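Local atomic coordinates of NADPH-flavin oxidoreductase (PDB entry 1BKJ), a protein that catalyses the NADPH-dependent reduction of FMN to FMNH2, supplying reduced flavin to luciferase for bioluminescence in Vibrio harveyi. Residues S13-T18 and Q67-S72; Q62-Q67 and V127-L132; A74-F79 and G154-H159. All blocks are in the same frame, centred on the assembly; numbering follows the deposited sequence.

Contact 1 (S13-T18 and Q67-S72); sequences SIRKFT and QAYVES. With FMN (flavin mononucleotide), chain D.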
loop_
_atom_site.group_PDB
_atom_site.type_symbol
_atom_site.label_atom_id
_atom_site.label_comp_id
_atom_site.label_asym_id
_atom_site.label_seq_id
_atom_site.Cartn_x
_atom_site.Cartn_y
_atom_site.Cartn_z
ATOM N N SER A 13 6.723 -14.834 -5.080
ATOM C CA SER A 13 5.311 -15.200 -5.077
ATOM C C SER A 13 5.176 -16.697 -5.279
ATOM O O SER A 13 5.893 -17.283 -6.090
ATOM C CB SER A 13 4.541 -14.459 -6.154
ATOM O OG SER A 13 4.489 -13.068 -5.860
ATOM N N ILE A 14 4.360 -17.309 -4.425
ATOM C CA ILE A 14 4.100 -18.739 -4.441
ATOM C C ILE A 14 2.698 -18.961 -5.001
ATOM O O ILE A 14 1.713 -18.373 -4.523
ATOM C CB ILE A 14 4.245 -19.374 -3.024
ATOM C CG1 ILE A 14 5.657 -19.152 -2.456
ATOM C CG2 ILE A 14 3.883 -20.864 -3.045
ATOM C CD1 ILE A 14 6.810 -19.734 -3.269
ATOM N N ARG A 15 2.627 -19.814 -6.021
ATOM C CA ARG A 15 1.392 -20.112 -6.720
ATOM C C ARG A 15 1.002 -21.593 -6.730
ATOM O O ARG A 15 0.178 -22.013 -7.543
ATOM C CB ARG A 15 1.479 -19.549 -8.146
ATOM C CG ARG A 15 1.533 -18.018 -8.215
ATOM C CD ARG A 15 1.752 -17.528 -9.633
ATOM N NE ARG A 15 1.930 -16.073 -9.697
ATOM C CZ ARG A 15 3.107 -15.452 -9.701
ATOM N NH1 ARG A 15 4.233 -16.144 -9.637
ATOM N NH2 ARG A 15 3.166 -14.136 -9.785
ATOM N N LYS A 16 1.624 -22.380 -5.848
ATOM C CA LYS A 16 1.312 -23.806 -5.693
ATOM C C LYS A 16 1.442 -24.123 -4.211
ATOM O O LYS A 16 2.469 -23.839 -3.594
ATOM C CB LYS A 16 2.222 -24.713 -6.527
ATOM C CG LYS A 16 1.550 -26.042 -6.880
ATOM C CD LYS A 16 2.493 -27.005 -7.579
ATOM C CE LYS A 16 1.840 -28.373 -7.689
ATOM N NZ LYS A 16 2.849 -29.428 -8.005
ATOM N N PHE A 17 0.376 -24.687 -3.642
ATOM C CA PHE A 17 0.321 -24.995 -2.215
ATOM C C PHE A 17 -0.037 -26.433 -1.915
ATOM O O PHE A 17 -0.674 -27.100 -2.735
ATOM C CB PHE A 17 -0.737 -24.114 -1.533
ATOM C CG PHE A 17 -0.531 -22.641 -1.735
ATOM C CD1 PHE A 17 0.399 -21.943 -0.955
ATOM C CD2 PHE A 17 -1.247 -21.945 -2.727
ATOM C CE1 PHE A 17 0.630 -20.561 -1.145
ATOM C CE2 PHE A 17 -1.034 -20.557 -2.937
ATOM C CZ PHE A 17 -0.087 -19.860 -2.137
ATOM N N THR A 18 0.383 -26.912 -0.740
ATOM C CA THR A 18 0.014 -28.257 -0.293
ATOM C C THR A 18 -1.337 -28.098 0.450
ATOM O O THR A 18 -1.809 -26.969 0.635
ATOM C CB THR A 18 1.064 -28.898 0.657
ATOM O OG1 THR A 18 1.165 -28.134 1.858
ATOM C CG2 THR A 18 2.431 -28.990 -0.002
ATOM N N GLN A 67 -7.537 -18.440 -11.732
ATOM C CA GLN A 67 -6.262 -18.612 -11.037
ATOM C C GLN A 67 -6.553 -19.659 -9.960
ATOM O O GLN A 67 -7.140 -19.346 -8.921
ATOM C CB GLN A 67 -5.779 -17.274 -10.459
ATOM C CG GLN A 67 -5.516 -16.208 -11.540
ATOM C CD GLN A 67 -4.777 -14.993 -11.014
ATOM O OE1 GLN A 67 -3.691 -15.116 -10.477
ATOM N NE2 GLN A 67 -5.362 -13.810 -11.183
ATOM N N ALA A 68 -6.204 -20.912 -10.274
ATOM C CA ALA A 68 -6.444 -22.088 -9.429
ATOM C C ALA A 68 -5.982 -22.035 -7.969
ATOM O O ALA A 68 -6.652 -22.581 -7.084
ATOM C CB ALA A 68 -5.892 -23.337 -10.112
ATOM N N TYR A 69 -4.877 -21.344 -7.714
ATOM C CA TYR A 69 -4.342 -21.204 -6.371
ATOM C C TYR A 69 -5.210 -20.388 -5.399
ATOM O O TYR A 69 -4.943 -20.344 -4.205
ATOM C CB TYR A 69 -2.905 -20.692 -6.413
ATOM C CG TYR A 69 -2.594 -19.739 -7.540
ATOM C CD1 TYR A 69 -2.248 -20.234 -8.816
ATOM C CD2 TYR A 69 -2.649 -18.338 -7.350
ATOM C CE1 TYR A 69 -1.959 -19.354 -9.890
ATOM C CE2 TYR A 69 -2.366 -17.445 -8.415
ATOM C CZ TYR A 69 -2.024 -17.965 -9.680
ATOM O OH TYR A 69 -1.738 -17.120 -10.727
ATOM N N VAL A 70 -6.273 -19.775 -5.914
ATOM C CA VAL A 70 -7.215 -19.040 -5.074
ATOM C C VAL A 70 -8.077 -20.098 -4.374
ATOM O O VAL A 70 -8.471 -19.905 -3.232
ATOM C CB VAL A 70 -8.074 -18.080 -5.905
ATOM C CG1 VAL A 70 -9.233 -17.499 -5.089
ATOM C CG2 VAL A 70 -7.212 -16.971 -6.466
ATOM N N GLU A 71 -8.320 -21.226 -5.050
ATOM C CA GLU A 71 -9.107 -22.320 -4.474
ATOM C C GLU A 71 -8.250 -23.274 -3.628
ATOM O O GLU A 71 -8.694 -23.708 -2.563
ATOM C CB GLU A 71 -9.853 -23.099 -5.568
ATOM N N SER A 72 -7.009 -23.533 -4.048
ATOM C CA SER A 72 -6.124 -24.462 -3.341
ATOM C C SER A 72 -5.362 -23.917 -2.130
ATOM O O SER A 72 -4.859 -24.694 -1.308
ATOM C CB SER A 72 -5.174 -25.148 -4.324
ATOM O OG SER A 72 -4.256 -24.227 -4.879
HETATM N N1 FMN D . 0.240 -12.583 -9.211
HETATM C C2 FMN D . -0.619 -13.520 -9.736
HETATM O O2 FMN D . -0.290 -14.587 -10.189
HETATM N N3 FMN D . -1.934 -13.079 -9.778
HETATM C C4 FMN D . -2.407 -11.753 -9.552
HETATM O O4 FMN D . -3.584 -11.523 -9.763
HETATM C C4A FMN D . -1.403 -10.832 -9.104
HETATM N N5 FMN D . -1.872 -9.617 -8.619
HETATM C C5A FMN D . -1.021 -8.763 -7.901
HETATM C C6 FMN D . -1.583 -7.640 -7.322
HETATM C C7 FMN D . -0.799 -6.788 -6.546
HETATM C C7M FMN D . -1.539 -5.667 -5.755
HETATM C C8 FMN D . 0.592 -7.056 -6.391
HETATM C C8M FMN D . 1.535 -6.133 -5.692
HETATM C C9 FMN D . 1.156 -8.167 -6.961
HETATM C C9A FMN D . 0.354 -9.066 -7.730
HETATM N N10 FMN D . 0.849 -10.303 -8.285
HETATM C C10 FMN D . -0.039 -11.232 -8.886
HETATM C "C1'" FMN D . 2.101 -10.760 -8.001
HETATM C "C2'" FMN D . 3.175 -10.569 -9.047
HETATM O "O2'" FMN D . 2.924 -10.703 -10.381
HETATM C "C3'" FMN D . 4.546 -10.318 -8.577
HETATM O "O3'" FMN D . 4.676 -9.620 -7.365
HETATM C "C4'" FMN D . 5.712 -10.145 -9.513
HETATM O "O4'" FMN D . 5.596 -10.541 -10.858
HETATM C "C5'" FMN D . 7.057 -9.965 -8.994
HETATM O "O5'" FMN D . 7.411 -11.326 -8.602
HETATM P P FMN D . 7.654 -11.818 -7.067
HETATM O O1P FMN D . 8.869 -11.130 -6.675
HETATM O O2P FMN D . 7.713 -13.294 -7.202
HETATM O O3P FMN D . 6.557 -11.305 -6.213
HETATM O O HOH W 1 -1.833 -25.441 -5.538
HETATM O O HOH W 2 -4.427 -25.804 1.228
#
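R15 lies over one face of the Y69 ring, and the two side chains run alongside each other toward the flavin. The apolar part of the arginine makes the touch: R15 CB sits above the ring as a CH-pi contact, 3.9 Å from the Y69 ring centroid and 13° off its normal, with CG farther along over the same face. Beyond CG the chain stays extended, which carries the guanidinium past the phenol to the pyrimidine end of FMN, its plane turned 76° from the ring. Behind this pair F17 adds an apolar contact, the edge of its ring meeting Y69 CB through CE2 at 3.9 Å.

The polar contacts converge on the cofactor. R15 NE donates an almost straight bond to FMN O2 at 2.7 Å, while its NH2 reaches N1 only weakly. Y69 OH stands 3.0 Å from the same FMN O2. Q67 takes the N3-O4 edge of the pyrimidine, its OE1 accepting a hydrogen bond from FMN N3 at 2.8 Å and its NE2 giving one to O4. At the far end of the ligand, S13 grips the phosphate twice, through its backbone N to O2P and its OG to O3P.

Two waters bridge the segments at the F17-S72 end. One accepts from F17 N and is bonded to S72 OG; the other donates to both T18 O and S72 O, stitching the loop after helix 3-9 to helix 69-72.

With a positive guanidinium close to N1 and O2, negative charge building up there on reduction would probably be stabilised. A basic residue at this end of the isoalloxazine, together with serine at the phosphate, is characteristic of the FMN site of the nitroreductase fold.

Contact 2 (Q62-Q67 and V127-L132); sequences QFAGNQ and VYIGGL. With FMN (flavin mononucleotide), chain D.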
loop_
_atom_site.group_PDB
_atom_site.type_symbol
_atom_site.label_atom_id
_atom_site.label_comp_id
_atom_site.label_asym_id
_atom_site.label_seq_id
_atom_site.Cartn_x
_atom_site.Cartn_y
_atom_site.Cartn_z
ATOM N N GLN A 62 -12.506 -18.132 -10.338
ATOM C CA GLN A 62 -12.992 -17.839 -11.679
ATOM C C GLN A 62 -13.005 -16.328 -11.893
ATOM O O GLN A 62 -12.545 -15.837 -12.929
ATOM C CB GLN A 62 -14.400 -18.415 -11.866
ATOM C CG GLN A 62 -14.999 -18.227 -13.245
ATOM C CD GLN A 62 -16.365 -18.830 -13.337
ATOM O OE1 GLN A 62 -16.528 -20.053 -13.237
ATOM N NE2 GLN A 62 -17.369 -17.983 -13.493
ATOM N N PHE A 63 -13.467 -15.597 -10.877
ATOM C CA PHE A 63 -13.539 -14.144 -10.944
ATOM C C PHE A 63 -12.173 -13.481 -10.962
ATOM O O PHE A 63 -12.056 -12.328 -11.350
ATOM C CB PHE A 63 -14.398 -13.591 -9.807
ATOM C CG PHE A 63 -15.884 -13.784 -9.999
ATOM C CD1 PHE A 63 -16.448 -13.879 -11.287
ATOM C CD2 PHE A 63 -16.732 -13.882 -8.883
ATOM C CE1 PHE A 63 -17.841 -14.076 -11.467
ATOM C CE2 PHE A 63 -18.128 -14.077 -9.042
ATOM C CZ PHE A 63 -18.684 -14.175 -10.339
ATOM N N ALA A 64 -11.145 -14.238 -10.579
ATOM C CA ALA A 64 -9.759 -13.773 -10.576
ATOM C C ALA A 64 -9.082 -14.070 -11.913
ATOM O O ALA A 64 -7.934 -13.685 -12.127
ATOM C CB ALA A 64 -8.979 -14.432 -9.434
ATOM N N GLY A 65 -9.803 -14.749 -12.807
ATOM C CA GLY A 65 -9.276 -15.100 -14.122
ATOM C C GLY A 65 -8.768 -16.521 -14.173
ATOM O O GLY A 65 -7.728 -16.787 -14.779
ATOM N N ASN A 66 -9.530 -17.424 -13.549
ATOM C CA ASN A 66 -9.213 -18.856 -13.436
ATOM C C ASN A 66 -7.821 -19.118 -12.843
ATOM O O ASN A 66 -6.998 -19.846 -13.413
ATOM C CB ASN A 66 -9.431 -19.608 -14.760
ATOM C CG ASN A 66 -10.896 -19.707 -15.138
ATOM O OD1 ASN A 66 -11.755 -20.031 -14.308
ATOM N ND2 ASN A 66 -11.192 -19.435 -16.395
ATOM N N GLN A 67 -7.537 -18.440 -11.732
ATOM C CA GLN A 67 -6.262 -18.612 -11.037
ATOM C C GLN A 67 -6.553 -19.659 -9.960
ATOM O O GLN A 67 -7.140 -19.346 -8.921
ATOM C CB GLN A 67 -5.779 -17.274 -10.459
ATOM C CG GLN A 67 -5.516 -16.208 -11.540
ATOM C CD GLN A 67 -4.777 -14.993 -11.014
ATOM O OE1 GLN A 67 -3.691 -15.116 -10.477
ATOM N NE2 GLN A 67 -5.362 -13.810 -11.183
ATOM N N VAL A 127 0.751 -14.906 -2.398
ATOM C CA VAL A 127 0.690 -14.139 -3.629
ATOM C C VAL A 127 -0.516 -13.219 -3.571
ATOM O O VAL A 127 -1.587 -13.616 -3.124
ATOM C CB VAL A 127 0.643 -15.069 -4.917
ATOM C CG1 VAL A 127 -0.612 -15.933 -4.962
ATOM C CG2 VAL A 127 0.784 -14.249 -6.212
ATOM N N TYR A 128 -0.323 -11.979 -4.010
ATOM C CA TYR A 128 -1.419 -11.009 -4.068
ATOM C C TYR A 128 -2.256 -11.363 -5.297
ATOM O O TYR A 128 -1.721 -11.929 -6.255
ATOM C CB TYR A 128 -0.893 -9.603 -4.270
ATOM C CG TYR A 128 -0.267 -8.918 -3.097
ATOM C CD1 TYR A 128 1.087 -9.112 -2.791
ATOM C CD2 TYR A 128 -1.015 -8.032 -2.300
ATOM C CE1 TYR A 128 1.698 -8.436 -1.711
ATOM C CE2 TYR A 128 -0.418 -7.351 -1.215
ATOM C CZ TYR A 128 0.940 -7.565 -0.933
ATOM O OH TYR A 128 1.544 -6.934 0.107
ATOM N N ILE A 129 -3.560 -11.081 -5.258
ATOM C CA ILE A 129 -4.465 -11.372 -6.376
ATOM C C ILE A 129 -5.244 -10.103 -6.766
ATOM O O ILE A 129 -6.318 -9.822 -6.212
ATOM C CB ILE A 129 -5.464 -12.568 -6.052
ATOM C CG1 ILE A 129 -4.709 -13.846 -5.610
ATOM C CG2 ILE A 129 -6.385 -12.878 -7.258
ATOM C CD1 ILE A 129 -3.805 -14.481 -6.649
ATOM N N GLY A 130 -4.688 -9.345 -7.712
ATOM C CA GLY A 130 -5.333 -8.132 -8.188
ATOM C C GLY A 130 -6.311 -8.422 -9.312
ATOM O O GLY A 130 -7.093 -7.548 -9.701
ATOM N N GLY A 131 -6.283 -9.668 -9.799
ATOM C CA GLY A 131 -7.158 -10.133 -10.864
ATOM C C GLY A 131 -8.644 -10.025 -10.567
ATOM O O GLY A 131 -9.442 -9.960 -11.494
ATOM N N LEU A 132 -9.004 -9.980 -9.282
ATOM C CA LEU A 132 -10.390 -9.833 -8.833
ATOM C C LEU A 132 -11.057 -8.564 -9.354
ATOM O O LEU A 132 -12.277 -8.534 -9.538
ATOM C CB LEU A 132 -10.455 -9.809 -7.296
ATOM C CG LEU A 132 -10.187 -11.106 -6.526
ATOM C CD1 LEU A 132 -10.308 -10.842 -5.023
ATOM C CD2 LEU A 132 -11.167 -12.183 -6.970
HETATM N N1 FMN D . 0.240 -12.583 -9.211
HETATM C C2 FMN D . -0.619 -13.520 -9.736
HETATM O O2 FMN D . -0.290 -14.587 -10.189
HETATM N N3 FMN D . -1.934 -13.079 -9.778
HETATM C C4 FMN D . -2.407 -11.753 -9.552
HETATM O O4 FMN D . -3.584 -11.523 -9.763
HETATM C C4A FMN D . -1.403 -10.832 -9.104
HETATM N N5 FMN D . -1.872 -9.617 -8.619
HETATM C C5A FMN D . -1.021 -8.763 -7.901
HETATM C C6 FMN D . -1.583 -7.640 -7.322
HETATM C C7 FMN D . -0.799 -6.788 -6.546
HETATM C C7M FMN D . -1.539 -5.667 -5.755
HETATM C C8 FMN D . 0.592 -7.056 -6.391
HETATM C C8M FMN D . 1.535 -6.133 -5.692
HETATM C C9 FMN D . 1.156 -8.167 -6.961
HETATM C C9A FMN D . 0.354 -9.066 -7.730
HETATM N N10 FMN D . 0.849 -10.303 -8.285
HETATM C C10 FMN D . -0.039 -11.232 -8.886
HETATM C "C1'" FMN D . 2.101 -10.760 -8.001
HETATM C "C2'" FMN D . 3.175 -10.569 -9.047
HETATM O "O2'" FMN D . 2.924 -10.703 -10.381
HETATM C "C3'" FMN D . 4.546 -10.318 -8.577
HETATM O "O3'" FMN D . 4.676 -9.620 -7.365
HETATM C "C4'" FMN D . 5.712 -10.145 -9.513
HETATM O "O4'" FMN D . 5.596 -10.541 -10.858
HETATM C "C5'" FMN D . 7.057 -9.965 -8.994
HETATM O "O5'" FMN D . 7.411 -11.326 -8.602
HETATM P P FMN D . 7.654 -11.818 -7.067
HETATM O O1P FMN D . 8.869 -11.130 -6.675
HETATM O O2P FMN D . 7.713 -13.294 -7.202
HETATM O O3P FMN D . 6.557 -11.305 -6.213
#
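A64 sets its methyl group against both I129 and L132, and this small apolar cluster is the tight part of the contact. A64 CB lies 3.7 Å from I129 CG2 and 4.0 Å from L132 CD2. The leucine starts out pointing away from the 62-67 segment, but its end swings back to meet the alanine. Beside them the backbones come close, with A64 CA and L132 CA only 4.4 Å apart. G131, which has no side chain, brings its CA to 3.8 Å from A64 O, beside the Q67 amide.

The outer side is looser. F63 touches the 127-132 segment chiefly through its backbone, while its ring leads off to pack on helix 136-142. After helix 54-63, G65 breaks from helical angles with positive phi, and the chain turns through exposed N66 before Q67 comes back in.

Q67 links this packing to the flavin. Its NE2 gives one bond to A64 O, 2.7 Å long and 7° out of the amide plane, besides the one to FMN O4, so both its donors are used and the amide is kept from flipping. I129 CD1 rests against Q67 OE1 at 3.9 Å. From the other segment, G130 N donates to FMN N5 at 3.0 Å, G131 N donates to FMN O4 at 3.3 Å, and Y128 sets its CB against the dimethylbenzene ring.

N5 thus accepts a hydrogen bond from a main-chain amide and O4 collects donors from both segments, an arrangement that would probably withdraw electron density from the N5 end of the flavin and is consistent with N5 receiving hydride from NADPH.

Contact 3 (A74-F79 and G154-H159); sequences AEFLVF and GMCLGH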
loop_
_atom_site.group_PDB
_atom_site.type_symbol
_atom_site.label_atom_id
_atom_site.label_comp_id
_atom_site.label_asym_id
_atom_site.label_seq_id
_atom_site.Cartn_x
_atom_site.Cartn_y
_atom_site.Cartn_z
ATOM N N ALA A 74 -4.532 -22.412 1.536
ATOM C CA ALA A 74 -5.058 -22.723 2.869
ATOM C C ALA A 74 -5.956 -21.578 3.358
ATOM O O ALA A 74 -6.988 -21.823 3.974
ATOM C CB ALA A 74 -3.912 -22.977 3.850
ATOM N N GLU A 75 -5.568 -20.338 3.049
ATOM C CA GLU A 75 -6.334 -19.139 3.415
ATOM C C GLU A 75 -6.431 -18.131 2.252
ATOM O O GLU A 75 -5.462 -17.935 1.518
ATOM C CB GLU A 75 -5.707 -18.412 4.628
ATOM C CG GLU A 75 -5.803 -19.119 5.995
ATOM C CD GLU A 75 -7.227 -19.353 6.476
ATOM O OE1 GLU A 75 -8.058 -18.423 6.386
ATOM O OE2 GLU A 75 -7.511 -20.470 6.964
ATOM N N PHE A 76 -7.606 -17.528 2.068
ATOM C CA PHE A 76 -7.782 -16.500 1.053
ATOM C C PHE A 76 -8.428 -15.289 1.718
ATOM O O PHE A 76 -9.566 -15.362 2.185
ATOM C CB PHE A 76 -8.610 -16.976 -0.147
ATOM C CG PHE A 76 -8.627 -15.998 -1.307
ATOM C CD1 PHE A 76 -7.446 -15.725 -2.036
ATOM C CD2 PHE A 76 -9.811 -15.304 -1.648
ATOM C CE1 PHE A 76 -7.431 -14.772 -3.085
ATOM C CE2 PHE A 76 -9.812 -14.341 -2.704
ATOM C CZ PHE A 76 -8.614 -14.081 -3.418
ATOM N N LEU A 77 -7.673 -14.189 1.751
ATOM C CA LEU A 77 -8.087 -12.917 2.356
ATOM C C LEU A 77 -8.353 -11.866 1.276
ATOM O O LEU A 77 -7.561 -11.733 0.346
ATOM C CB LEU A 77 -6.977 -12.396 3.273
ATOM C CG LEU A 77 -6.373 -13.287 4.355
ATOM C CD1 LEU A 77 -5.277 -12.517 5.053
ATOM C CD2 LEU A 77 -7.442 -13.751 5.352
ATOM N N VAL A 78 -9.475 -11.146 1.379
ATOM C CA VAL A 78 -9.824 -10.105 0.411
ATOM C C VAL A 78 -9.763 -8.754 1.128
ATOM O O VAL A 78 -10.460 -8.546 2.122
ATOM C CB VAL A 78 -11.236 -10.319 -0.205
ATOM C CG1 VAL A 78 -11.478 -9.334 -1.346
ATOM C CG2 VAL A 78 -11.413 -11.747 -0.723
ATOM N N PHE A 79 -8.917 -7.853 0.620
ATOM C CA PHE A 79 -8.724 -6.526 1.200
ATOM C C PHE A 79 -9.624 -5.525 0.546
ATOM O O PHE A 79 -9.616 -5.376 -0.676
ATOM C CB PHE A 79 -7.270 -6.103 1.086
ATOM C CG PHE A 79 -6.362 -6.850 2.006
ATOM C CD1 PHE A 79 -5.967 -8.175 1.717
ATOM C CD2 PHE A 79 -5.946 -6.260 3.208
ATOM C CE1 PHE A 79 -5.168 -8.911 2.630
ATOM C CE2 PHE A 79 -5.152 -6.973 4.128
ATOM C CZ PHE A 79 -4.759 -8.309 3.841
ATOM N N GLY A 154 -7.016 -9.600 -3.464
ATOM C CA GLY A 154 -7.065 -10.748 -2.586
ATOM C C GLY A 154 -5.643 -11.161 -2.235
ATOM O O GLY A 154 -4.673 -10.539 -2.697
ATOM N N MET A 155 -5.510 -12.195 -1.408
ATOM C CA MET A 155 -4.207 -12.718 -1.015
ATOM C C MET A 155 -4.318 -14.199 -0.685
ATOM O O MET A 155 -5.155 -14.598 0.128
ATOM C CB MET A 155 -3.635 -11.960 0.194
ATOM C CG MET A 155 -2.226 -12.415 0.585
ATOM S SD MET A 155 -1.549 -11.531 1.969
ATOM C CE MET A 155 -1.023 -10.052 1.156
ATOM N N CYS A 156 -3.496 -15.002 -1.357
ATOM C CA CYS A 156 -3.432 -16.442 -1.120
ATOM C C CYS A 156 -2.316 -16.701 -0.113
ATOM O O CYS A 156 -1.254 -16.094 -0.205
ATOM C CB CYS A 156 -3.079 -17.207 -2.399
ATOM S SG CYS A 156 -4.266 -17.105 -3.717
ATOM N N LEU A 157 -2.581 -17.549 0.879
ATOM C CA LEU A 157 -1.588 -17.923 1.889
ATOM C C LEU A 157 -1.632 -19.443 2.080
ATOM O O LEU A 157 -2.695 -20.059 1.957
ATOM C CB LEU A 157 -1.846 -17.225 3.246
ATOM C CG LEU A 157 -1.744 -15.694 3.401
ATOM C CD1 LEU A 157 -2.138 -15.269 4.806
ATOM C CD2 LEU A 157 -0.337 -15.203 3.037
ATOM N N GLY A 158 -0.473 -20.041 2.339
ATOM C CA GLY A 158 -0.405 -21.477 2.569
ATOM C C GLY A 158 1.014 -22.001 2.561
ATOM O O GLY A 158 1.970 -21.240 2.413
ATOM N N HIS A 159 1.153 -23.312 2.700
ATOM C CA HIS A 159 2.468 -23.949 2.689
ATOM C C HIS A 159 2.912 -24.191 1.245
ATOM O O HIS A 159 2.175 -24.799 0.472
ATOM C CB HIS A 159 2.422 -25.221 3.515
ATOM C CG HIS A 159 2.222 -24.958 4.971
ATOM N ND1 HIS A 159 3.257 -24.602 5.807
ATOM C CD2 HIS A 159 1.107 -24.996 5.740
ATOM C CE1 HIS A 159 2.791 -24.441 7.031
ATOM N NE2 HIS A 159 1.490 -24.671 7.016
#
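F76 has its CG anti to the backbone N (chi1 -171°), which swings the ring across to strand 154-158, and C156, with chi1 -64°, turns its sulfur to meet it. C156 SG comes in at the ring edge, 5.0 Å from the F76 centroid and 3.9 Å from F76 CD1. The far end of the ring, F76 CZ, lies 3.8 Å from G154 CA.

The backbones carrying these groups form two antiparallel strands laced together: E75 and L157 form a hydrogen-bonded pair, with E75 N giving to L157 O (3.1 Å) and L157 N to E75 O. L77 and M155 form the next, its bond from L77 N to M155 O straight and in the carbonyl plane, the return bond from M155 N weak. A74 and E75 together face L157, a classic beta bulge at the entrance to the strand. These are the two middle strands of the antiparallel sheet, four strands within this chain, of the nitroreductase fold.

On the face opposite F76 and C156, L77 CD1 meets L157 CD1 at 4.2 Å, and the edge of the F79 ring leans on M155 CB. Helix 98-121 covers this face, touching F79, M155 and L157. E75 also starts on it, but its carboxylate leads away from strand 154-158 to a salt bridge with R50 on the neighbouring strand 46-50.

From the N terminus, the chain leaves helix 3-9 through 13-18, and contact 1 closes its loop when the chain arrives at helix 69-72. Contact 2 opens inside that loop, at the end of helix 54-63, and closes only at strand 125-129, so the two cross, sharing Q67 and lining one FMN. Contact 3 opens just after contact 1 has closed and ends at 154-159, crossing contact 2 in turn. Strand 125-129 pairs with 149-158, bringing I129 O to G154 N and tying the flavin-binding edge to the sheet centre. T18 N meets H159 O, fastening the early loop to the end of strand 149-158.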